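Local coordinates for protein AmbC (Sorangium cellulosum, PDB 5O15) that catalyses both the dehydration and the heterocycle-forming cyclisation of a polyketide intermediate in ambruticin biosynthesis, as a single bifunctional dehydratase-cyclase domain, at residues D50-L54 with G55-L59; R293-A297 with E298-K302; F207-P211 with A212-A216. One frame throughout, in Å; residues are numbered along the deposited sequence.

Overall arrangement
Contact 1 (50-54 with 55-59) and contact 2 (293-297 with 298-302) touch (centres about 11 Å apart): Leu54 packs on the start of helix 297-305 and Thr56 farther along it, on Arg301. Both are partly buried, contact 2 lying farther out, about 18 Å from the chain centre against about 14 Å. Contact 3 (207-211 with 212-216) is a buried core contact, about 6 Å from that centre. Contact 1 relies on backbone strand pairing, a histidine-to-carbonyl bond and valine packing. Contacts 2 and 3 cap helices, one with a threonine hydroxyl beside a surface Glu-Arg salt bridge, the other with a histidine ring among leucines. Contacts 1 and 3 merely pack, His51 NE2 4.2 Å from Asp215 OD1.

Contact 1 of 3, residues D50-L54 with G55-L59; sequences DHVVL and GTVIL
Val53 and Thr56 form an antiparallel hydrogen-bonded pair at the end of a tight hairpin, closed by a type I' turn with Leu54 and Gly55 at its two central positions. The evidence is a reciprocal pair of bonds: Val53 N donates to Thr56 O at 2.8 Å, almost straight at 172°, and Thr56 N returns a bond to Val53 O at 2.9 Å. Gly55 adopts a positive phi of 99°, and its CA lies against Val52 CG1; at these backbone angles a CB would be jammed against Leu54 O, so the lack of a side chain lets the turn close. Farther from the turn, Val52 and Val57 make the non-hydrogen-bonded pair, their CG2 methyls 4.2 Å apart. On the sheet face that carries Val53 and Thr56, Val53 CG2 meets Ile58 CG1 at 3.7 Å, and CD1 lies close beyond it. A water donates a hydrogen bond to Leu54 O and accepts one from Thr56 OG1 at 2.6 Å, linking turn and strand.

The His51 ring is held at its edge: ND1 donates to Ile58 O over 2.8 Å, with the oxygen only 8° out of the ring plane, which fixes the ring's rotation. The sequence from His51 through Gly55 to Pro60 matches the HxxxGxxxxP motif of polyketide synthase dehydratases, consistent with an active-site position for this histidine at the base of a two-residue beta hairpin.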
loop_
_atom_site.group_PDB
_atom_site.type_symbol
_atom_site.label_atom_id
_atom_site.label_comp_id
_atom_site.label_asym_id
_atom_site.label_seq_id
_atom_site.Cartn_x
_atom_site.Cartn_y
_atom_site.Cartn_z
ATOM N N ASP A 50 -8.241 2.352 11.774
ATOM C CA ASP A 50 -7.217 1.677 12.545
ATOM C C ASP A 50 -5.815 2.071 12.113
ATOM O O ASP A 50 -4.844 1.716 12.814
ATOM C CB ASP A 50 -7.363 0.163 12.383
ATOM C CG ASP A 50 -8.565 -0.432 13.111
ATOM O OD1 ASP A 50 -9.245 0.296 13.852
ATOM O OD2 ASP A 50 -8.799 -1.651 12.922
ATOM N N HIS A 51 -5.675 2.835 11.015
ATOM C CA HIS A 51 -4.357 3.230 10.529
ATOM C C HIS A 51 -3.938 4.536 11.189
ATOM O O HIS A 51 -3.975 5.629 10.612
ATOM C CB HIS A 51 -4.323 3.350 9.008
ATOM C CG HIS A 51 -2.931 3.450 8.485
ATOM N ND1 HIS A 51 -2.444 4.613 7.935
ATOM C CD2 HIS A 51 -1.913 2.565 8.435
ATOM C CE1 HIS A 51 -1.191 4.436 7.557
ATOM N NE2 HIS A 51 -0.837 3.195 7.861
ATOM N N VAL A 52 -3.499 4.395 12.443
ATOM C CA VAL A 52 -3.033 5.507 13.256
ATOM C C VAL A 52 -1.519 5.546 13.170
ATOM O O VAL A 52 -0.850 4.584 13.580
ATOM C CB VAL A 52 -3.511 5.381 14.710
ATOM C CG1 VAL A 52 -3.064 6.596 15.510
ATOM C CG2 VAL A 52 -5.033 5.196 14.764
ATOM N N VAL A 53 -0.980 6.654 12.631
ATOM C CA VAL A 53 0.446 6.796 12.392
ATOM C C VAL A 53 0.986 7.800 13.402
ATOM O O VAL A 53 0.774 9.012 13.285
ATOM C CB VAL A 53 0.727 7.251 10.963
ATOM C CG1 VAL A 53 2.194 7.382 10.778
ATOM C CG2 VAL A 53 0.131 6.254 9.973
ATOM N N LEU A 54 1.621 7.278 14.460
ATOM C CA LEU A 54 2.230 8.125 15.492
ATOM C C LEU A 54 1.223 9.126 16.055
ATOM O O LEU A 54 1.554 10.275 16.350
ATOM C CB LEU A 54 3.499 8.829 14.996
ATOM C CG LEU A 54 4.611 7.960 14.408
ATOM C CD1 LEU A 54 5.758 8.805 13.877
ATOM C CD2 LEU A 54 5.104 6.911 15.445
ATOM N N GLY A 55 -0.026 8.695 16.182
ATOM C CA GLY A 55 -1.092 9.506 16.728
ATOM C C GLY A 55 -1.994 10.173 15.696
ATOM O O GLY A 55 -3.039 10.711 16.080
ATOM N N THR A 56 -1.639 10.156 14.407
ATOM C CA THR A 56 -2.402 10.841 13.372
ATOM C C THR A 56 -3.107 9.826 12.493
ATOM O O THR A 56 -2.478 8.916 11.950
ATOM C CB THR A 56 -1.460 11.717 12.552
ATOM O OG1 THR A 56 -0.937 12.745 13.409
ATOM C CG2 THR A 56 -2.187 12.382 11.356
ATOM N N VAL A 57 -4.404 10.027 12.287
ATOM C CA VAL A 57 -5.213 9.041 11.579
ATOM C C VAL A 57 -5.211 9.414 10.099
ATOM O O VAL A 57 -5.798 10.429 9.706
ATOM C CB VAL A 57 -6.638 8.993 12.136
ATOM C CG1 VAL A 57 -7.378 7.853 11.494
ATOM C CG2 VAL A 57 -6.632 8.883 13.673
ATOM N N ILE A 58 -4.550 8.612 9.279
ATOM C CA ILE A 58 -4.426 8.898 7.853
ATOM C C ILE A 58 -4.668 7.617 7.071
ATOM O O ILE A 58 -4.411 6.508 7.550
ATOM C CB ILE A 58 -3.053 9.489 7.472
ATOM C CG1 ILE A 58 -1.908 8.546 7.865
ATOM C CG2 ILE A 58 -2.923 10.892 8.023
ATOM C CD1 ILE A 58 -0.534 9.053 7.433
ATOM N N LEU A 59 -5.154 7.767 5.848
ATOM C CA LEU A 59 -5.339 6.618 4.987
ATOM C C LEU A 59 -3.978 5.958 4.752
ATOM O O LEU A 59 -2.989 6.655 4.560
ATOM C CB LEU A 59 -5.968 7.086 3.669
ATOM C CG LEU A 59 -6.550 5.985 2.764
ATOM C CD1 LEU A 59 -7.790 5.293 3.364
ATOM C CD2 LEU A 59 -6.826 6.520 1.402
HETATM O O HOH W 1 1.381 12.356 14.604
#

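Contact 2 of 3, residues R293-A297 with E298-K302; sequences RWATA and EHVRK
Thr296 and His299 set their side chains at about a right angle to each other, the threonine hydroxyl meeting the histidine near its backbone while its imidazole reaches back to Ala295. A chi1 of 67° puts Thr296 OG1 between its own N and carbonyl carbon, from where it accepts the His299 N-H at 3.0 Å. The same oxygen also lies 3.4 Å from His299 CB. Beyond this bond, the carbonyl Thr296 O takes Val300 N at 3.1 Å, and Ala297 O takes Arg301 N, so the first helical turn is already gripped at three acceptors.

Ala295 points its methyl toward the helix and touches two side chains: its CB is 4.0 Å from Val300 CG2 and equally far from His299 CD2, the latter approach being oblique to the ring. Met238 of strand 236-247 also packs on Ala295 and Val300.

Polar chemistry runs along the helix surface. Glu298 bends at chi2 and Arg301 at chi3, bringing the two charged ends together; Arg301 NE donates to Glu298 OE2 at 2.9 Å, straight at 176°, on the syn side, tilted from the carboxylate plane though in the plane of the guanidinium. Lys302 probably joins this salt-bridge network, although the position of Glu298 OE1, its partner, is less sure. The whole is a threonine N-cap at the passage from strand 283-295 to the last modelled helix, 297-305.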
loop_
_atom_site.group_PDB
_atom_site.type_symbol
_atom_site.label_atom_id
_atom_site.label_comp_id
_atom_site.label_asym_id
_atom_site.label_seq_id
_atom_site.Cartn_x
_atom_site.Cartn_y
_atom_site.Cartn_z
ATOM N N ARG A 293 10.814 6.882 4.106
ATOM C CA ARG A 293 11.690 7.804 4.806
ATOM C C ARG A 293 11.213 7.960 6.240
ATOM O O ARG A 293 10.016 8.105 6.476
ATOM C CB ARG A 293 11.638 9.176 4.118
ATOM C CG ARG A 293 12.488 10.237 4.734
ATOM C CD ARG A 293 12.396 11.551 3.961
ATOM N NE ARG A 293 12.927 11.452 2.604
ATOM C CZ ARG A 293 12.203 11.482 1.485
ATOM N NH1 ARG A 293 10.879 11.604 1.527
ATOM N NH2 ARG A 293 12.811 11.405 0.308
ATOM N N TRP A 294 12.156 7.962 7.177
ATOM C CA TRP A 294 11.818 8.156 8.582
ATOM C C TRP A 294 11.144 9.502 8.806
ATOM O O TRP A 294 11.591 10.525 8.278
ATOM C CB TRP A 294 13.078 8.052 9.436
ATOM C CG TRP A 294 13.552 6.642 9.616
ATOM C CD1 TRP A 294 14.331 5.910 8.761
ATOM C CD2 TRP A 294 13.254 5.788 10.712
ATOM N NE1 TRP A 294 14.554 4.654 9.280
ATOM C CE2 TRP A 294 13.895 4.561 10.477
ATOM C CE3 TRP A 294 12.515 5.949 11.883
ATOM C CZ2 TRP A 294 13.825 3.510 11.363
ATOM C CZ3 TRP A 294 12.443 4.892 12.772
ATOM C CH2 TRP A 294 13.089 3.687 12.501
ATOM N N ALA A 295 10.057 9.492 9.580
ATOM C CA ALA A 295 9.276 10.691 9.862
ATOM C C ALA A 295 8.959 10.743 11.354
ATOM O O ALA A 295 8.685 9.714 11.986
ATOM C CB ALA A 295 7.945 10.663 9.111
ATOM N N THR A 296 8.974 11.946 11.909
ATOM C CA THR A 296 8.582 12.130 13.302
ATOM C C THR A 296 7.069 12.307 13.417
ATOM O O THR A 296 6.370 12.573 12.429
ATOM C CB THR A 296 9.219 13.392 13.871
ATOM O OG1 THR A 296 8.650 14.520 13.202
ATOM C CG2 THR A 296 10.722 13.388 13.709
ATOM N N ALA A 297 6.576 12.188 14.661
ATOM C CA ALA A 297 5.153 12.369 14.920
ATOM C C ALA A 297 4.689 13.751 14.473
ATOM O O ALA A 297 3.596 13.889 13.930
ATOM C CB ALA A 297 4.848 12.141 16.408
ATOM N N GLU A 298 5.465 14.783 14.791
ATOM C CA GLU A 298 5.091 16.142 14.418
ATOM C C GLU A 298 5.087 16.316 12.902
ATOM O O GLU A 298 4.224 17.011 12.359
ATOM C CB GLU A 298 6.060 17.127 15.061
ATOM C CG GLU A 298 5.794 18.582 14.740
ATOM C CD GLU A 298 4.404 19.049 15.139
ATOM O OE1 GLU A 298 3.965 20.097 14.617
ATOM O OE2 GLU A 298 3.746 18.383 15.960
ATOM N N HIS A 299 6.034 15.691 12.199
ATOM C CA HIS A 299 6.043 15.789 10.740
ATOM C C HIS A 299 4.752 15.223 10.162
ATOM O O HIS A 299 4.121 15.832 9.288
ATOM C CB HIS A 299 7.232 15.014 10.181
ATOM C CG HIS A 299 7.331 15.073 8.695
ATOM N ND1 HIS A 299 7.987 16.096 8.056
ATOM C CD2 HIS A 299 6.834 14.273 7.723
ATOM C CE1 HIS A 299 7.897 15.928 6.747
ATOM N NE2 HIS A 299 7.204 14.828 6.516
ATOM N N VAL A 300 4.336 14.050 10.656
ATOM C CA VAL A 300 3.117 13.418 10.160
ATOM C C VAL A 300 1.902 14.263 10.508
ATOM O O VAL A 300 1.007 14.459 9.677
ATOM C CB VAL A 300 2.993 11.980 10.701
ATOM C CG1 VAL A 300 1.679 11.375 10.248
ATOM C CG2 VAL A 300 4.156 11.139 10.219
ATOM N N ARG A 301 1.854 14.790 11.734
ATOM C CA ARG A 301 0.724 15.611 12.145
ATOM C C ARG A 301 0.596 16.832 11.248
ATOM O O ARG A 301 -0.498 17.170 10.786
ATOM C CB ARG A 301 0.921 16.067 13.590
ATOM C CG ARG A 301 -0.256 16.866 14.153
ATOM C CD ARG A 301 0.130 17.627 15.415
ATOM N NE ARG A 301 1.034 18.733 15.095
ATOM C CZ ARG A 301 0.673 19.836 14.443
ATOM N NH1 ARG A 301 -0.581 19.990 14.034
ATOM N NH2 ARG A 301 1.566 20.785 14.183
ATOM N N LYS A 302 1.711 17.523 11.025
ATOM C CA LYS A 302 1.709 18.726 10.209
ATOM C C LYS A 302 1.342 18.401 8.774
ATOM O O LYS A 302 0.590 19.151 8.131
ATOM C CB LYS A 302 3.086 19.384 10.287
ATOM C CG LYS A 302 3.336 20.164 11.575
ATOM C CD LYS A 302 4.775 20.694 11.651
ATOM C CE LYS A 302 4.910 21.857 12.633
ATOM N NZ LYS A 302 6.114 21.732 13.519
#

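Contact 3 of 3, residues F207-P211 with A212-A216; sequences FGLHP and ALLDA
Leu209 lays its two methyls over the first turn of the following helix, CD1 touching Leu213 CD2 at 4.0 Å and CD2 touching Leu214 CB at 3.9 Å. It crosses both leucines at about a right angle, so one residue of the loop is spread across two of the helix. Its CG stands opposite the backbone N (chi1 -179°), which carries these branches toward the helix although the side chain starts out along the flank.

Next to it, His210 is the N-cap. Its ring is used edge-on: ND1 accepts the Ala212 N-H at 3.0 Å, and that nitrogen is just 2° out of the imidazole plane. Ala212 CB packs beside the same ring atom, 3.5 Å from His210 ND1. The carbonyl of His210 is doubly engaged, taking Leu214 N at 3.2 Å nearly end-on and Leu213 N from well above its plane. Pro211, which has no N-H to offer, fills the first helical position, and its O receives Asp215 N at 2.9 Å as well as the hydroxyl of Thr62. Within the loop, Pro211 CD sits over one face of the Phe207 ring, toward its rim.

Asp215 turns its carboxylate away from the loop, with OD2 bonded to Gln219; the pair matches the DxxxQ motif of this dehydratase family, consistent with an active-site role. Around the turn, Pro211 and Leu214 rest on helix 61-75, Leu209 and Leu213 on Leu255 of strand 254-261, and Leu213 and Ala216 on Leu194 of strand 189-195, which places the start of helix 211-225 in the interior of the double hotdog fold.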
loop_
_atom_site.group_PDB
_atom_site.type_symbol
_atom_site.label_atom_id
_atom_site.label_comp_id
_atom_site.label_asym_id
_atom_site.label_seq_id
_atom_site.Cartn_x
_atom_site.Cartn_y
_atom_site.Cartn_z
ATOM N N PHE A 207 -11.657 -5.652 -3.348
ATOM C CA PHE A 207 -10.527 -4.817 -3.720
ATOM C C PHE A 207 -9.646 -5.560 -4.715
ATOM O O PHE A 207 -9.669 -6.785 -4.800
ATOM C CB PHE A 207 -9.698 -4.452 -2.473
ATOM C CG PHE A 207 -10.389 -3.493 -1.527
ATOM C CD1 PHE A 207 -10.284 -2.128 -1.733
ATOM C CD2 PHE A 207 -11.160 -3.939 -0.481
ATOM C CE1 PHE A 207 -10.915 -1.241 -0.886
ATOM C CE2 PHE A 207 -11.801 -3.044 0.356
ATOM C CZ PHE A 207 -11.668 -1.698 0.152
ATOM N N GLY A 208 -8.838 -4.802 -5.446
ATOM C CA GLY A 208 -7.790 -5.424 -6.225
ATOM C C GLY A 208 -6.774 -6.077 -5.300
ATOM O O GLY A 208 -6.530 -7.289 -5.364
ATOM N N LEU A 209 -6.176 -5.275 -4.429
ATOM C CA LEU A 209 -5.353 -5.757 -3.336
ATOM C C LEU A 209 -5.704 -4.928 -2.112
ATOM O O LEU A 209 -5.403 -3.731 -2.050
ATOM C CB LEU A 209 -3.882 -5.670 -3.697
ATOM C CG LEU A 209 -2.927 -6.178 -2.621
ATOM C CD1 LEU A 209 -3.244 -7.610 -2.178
ATOM C CD2 LEU A 209 -1.509 -6.083 -3.111
ATOM N N HIS A 210 -6.388 -5.559 -1.154
ATOM C CA HIS A 210 -6.870 -4.822 -0.014
ATOM C C HIS A 210 -5.706 -4.038 0.588
ATOM O O HIS A 210 -4.650 -4.621 0.892
ATOM C CB HIS A 210 -7.405 -5.805 1.031
ATOM C CG HIS A 210 -8.214 -5.172 2.104
ATOM N ND1 HIS A 210 -7.666 -4.304 3.025
ATOM C CD2 HIS A 210 -9.527 -5.287 2.421
ATOM C CE1 HIS A 210 -8.601 -3.933 3.886
ATOM N NE2 HIS A 210 -9.739 -4.523 3.546
ATOM N N PRO A 211 -5.869 -2.746 0.832
ATOM C CA PRO A 211 -4.745 -1.955 1.351
ATOM C C PRO A 211 -4.179 -2.433 2.661
ATOM O O PRO A 211 -2.980 -2.256 2.910
ATOM C CB PRO A 211 -5.357 -0.549 1.454
ATOM C CG PRO A 211 -6.376 -0.522 0.363
ATOM C CD PRO A 211 -6.985 -1.905 0.362
ATOM N N ALA A 212 -5.006 -3.029 3.522
ATOM C CA ALA A 212 -4.468 -3.538 4.779
ATOM C C ALA A 212 -3.622 -4.794 4.582
ATOM O O ALA A 212 -2.739 -5.073 5.389
ATOM C CB ALA A 212 -5.591 -3.802 5.784
ATOM N N LEU A 213 -3.843 -5.518 3.494
ATOM C CA LEU A 213 -3.056 -6.698 3.199
ATOM C C LEU A 213 -1.705 -6.319 2.603
ATOM O O LEU A 213 -0.666 -6.823 3.039
ATOM C CB LEU A 213 -3.877 -7.635 2.312
ATOM C CG LEU A 213 -3.273 -8.982 1.986
ATOM C CD1 LEU A 213 -2.969 -9.795 3.250
ATOM C CD2 LEU A 213 -4.207 -9.735 1.118
ATOM N N LEU A 214 -1.677 -5.355 1.655
ATOM C CA LEU A 214 -0.380 -4.876 1.208
ATOM C C LEU A 214 0.367 -4.192 2.359
ATOM O O LEU A 214 1.582 -4.364 2.500
ATOM C CB LEU A 214 -0.539 -3.956 -0.001
ATOM C CG LEU A 214 0.783 -3.409 -0.550
ATOM C CD1 LEU A 214 1.706 -4.552 -1.001
ATOM C CD2 LEU A 214 0.532 -2.446 -1.741
ATOM N N ASP A 215 -0.343 -3.462 3.217
ATOM C CA ASP A 215 0.326 -2.835 4.351
ATOM C C ASP A 215 0.958 -3.860 5.292
ATOM O O ASP A 215 1.985 -3.577 5.921
ATOM C CB ASP A 215 -0.630 -1.942 5.123
ATOM C CG ASP A 215 0.092 -1.086 6.119
ATOM O OD1 ASP A 215 0.700 -0.080 5.701
ATOM O OD2 ASP A 215 0.072 -1.402 7.326
ATOM N N ALA A 216 0.398 -5.066 5.358
ATOM C CA ALA A 216 0.988 -6.104 6.202
ATOM C C ALA A 216 2.383 -6.488 5.741
ATOM O O ALA A 216 3.223 -6.863 6.564
ATOM C CB ALA A 216 0.038 -7.300 6.281
#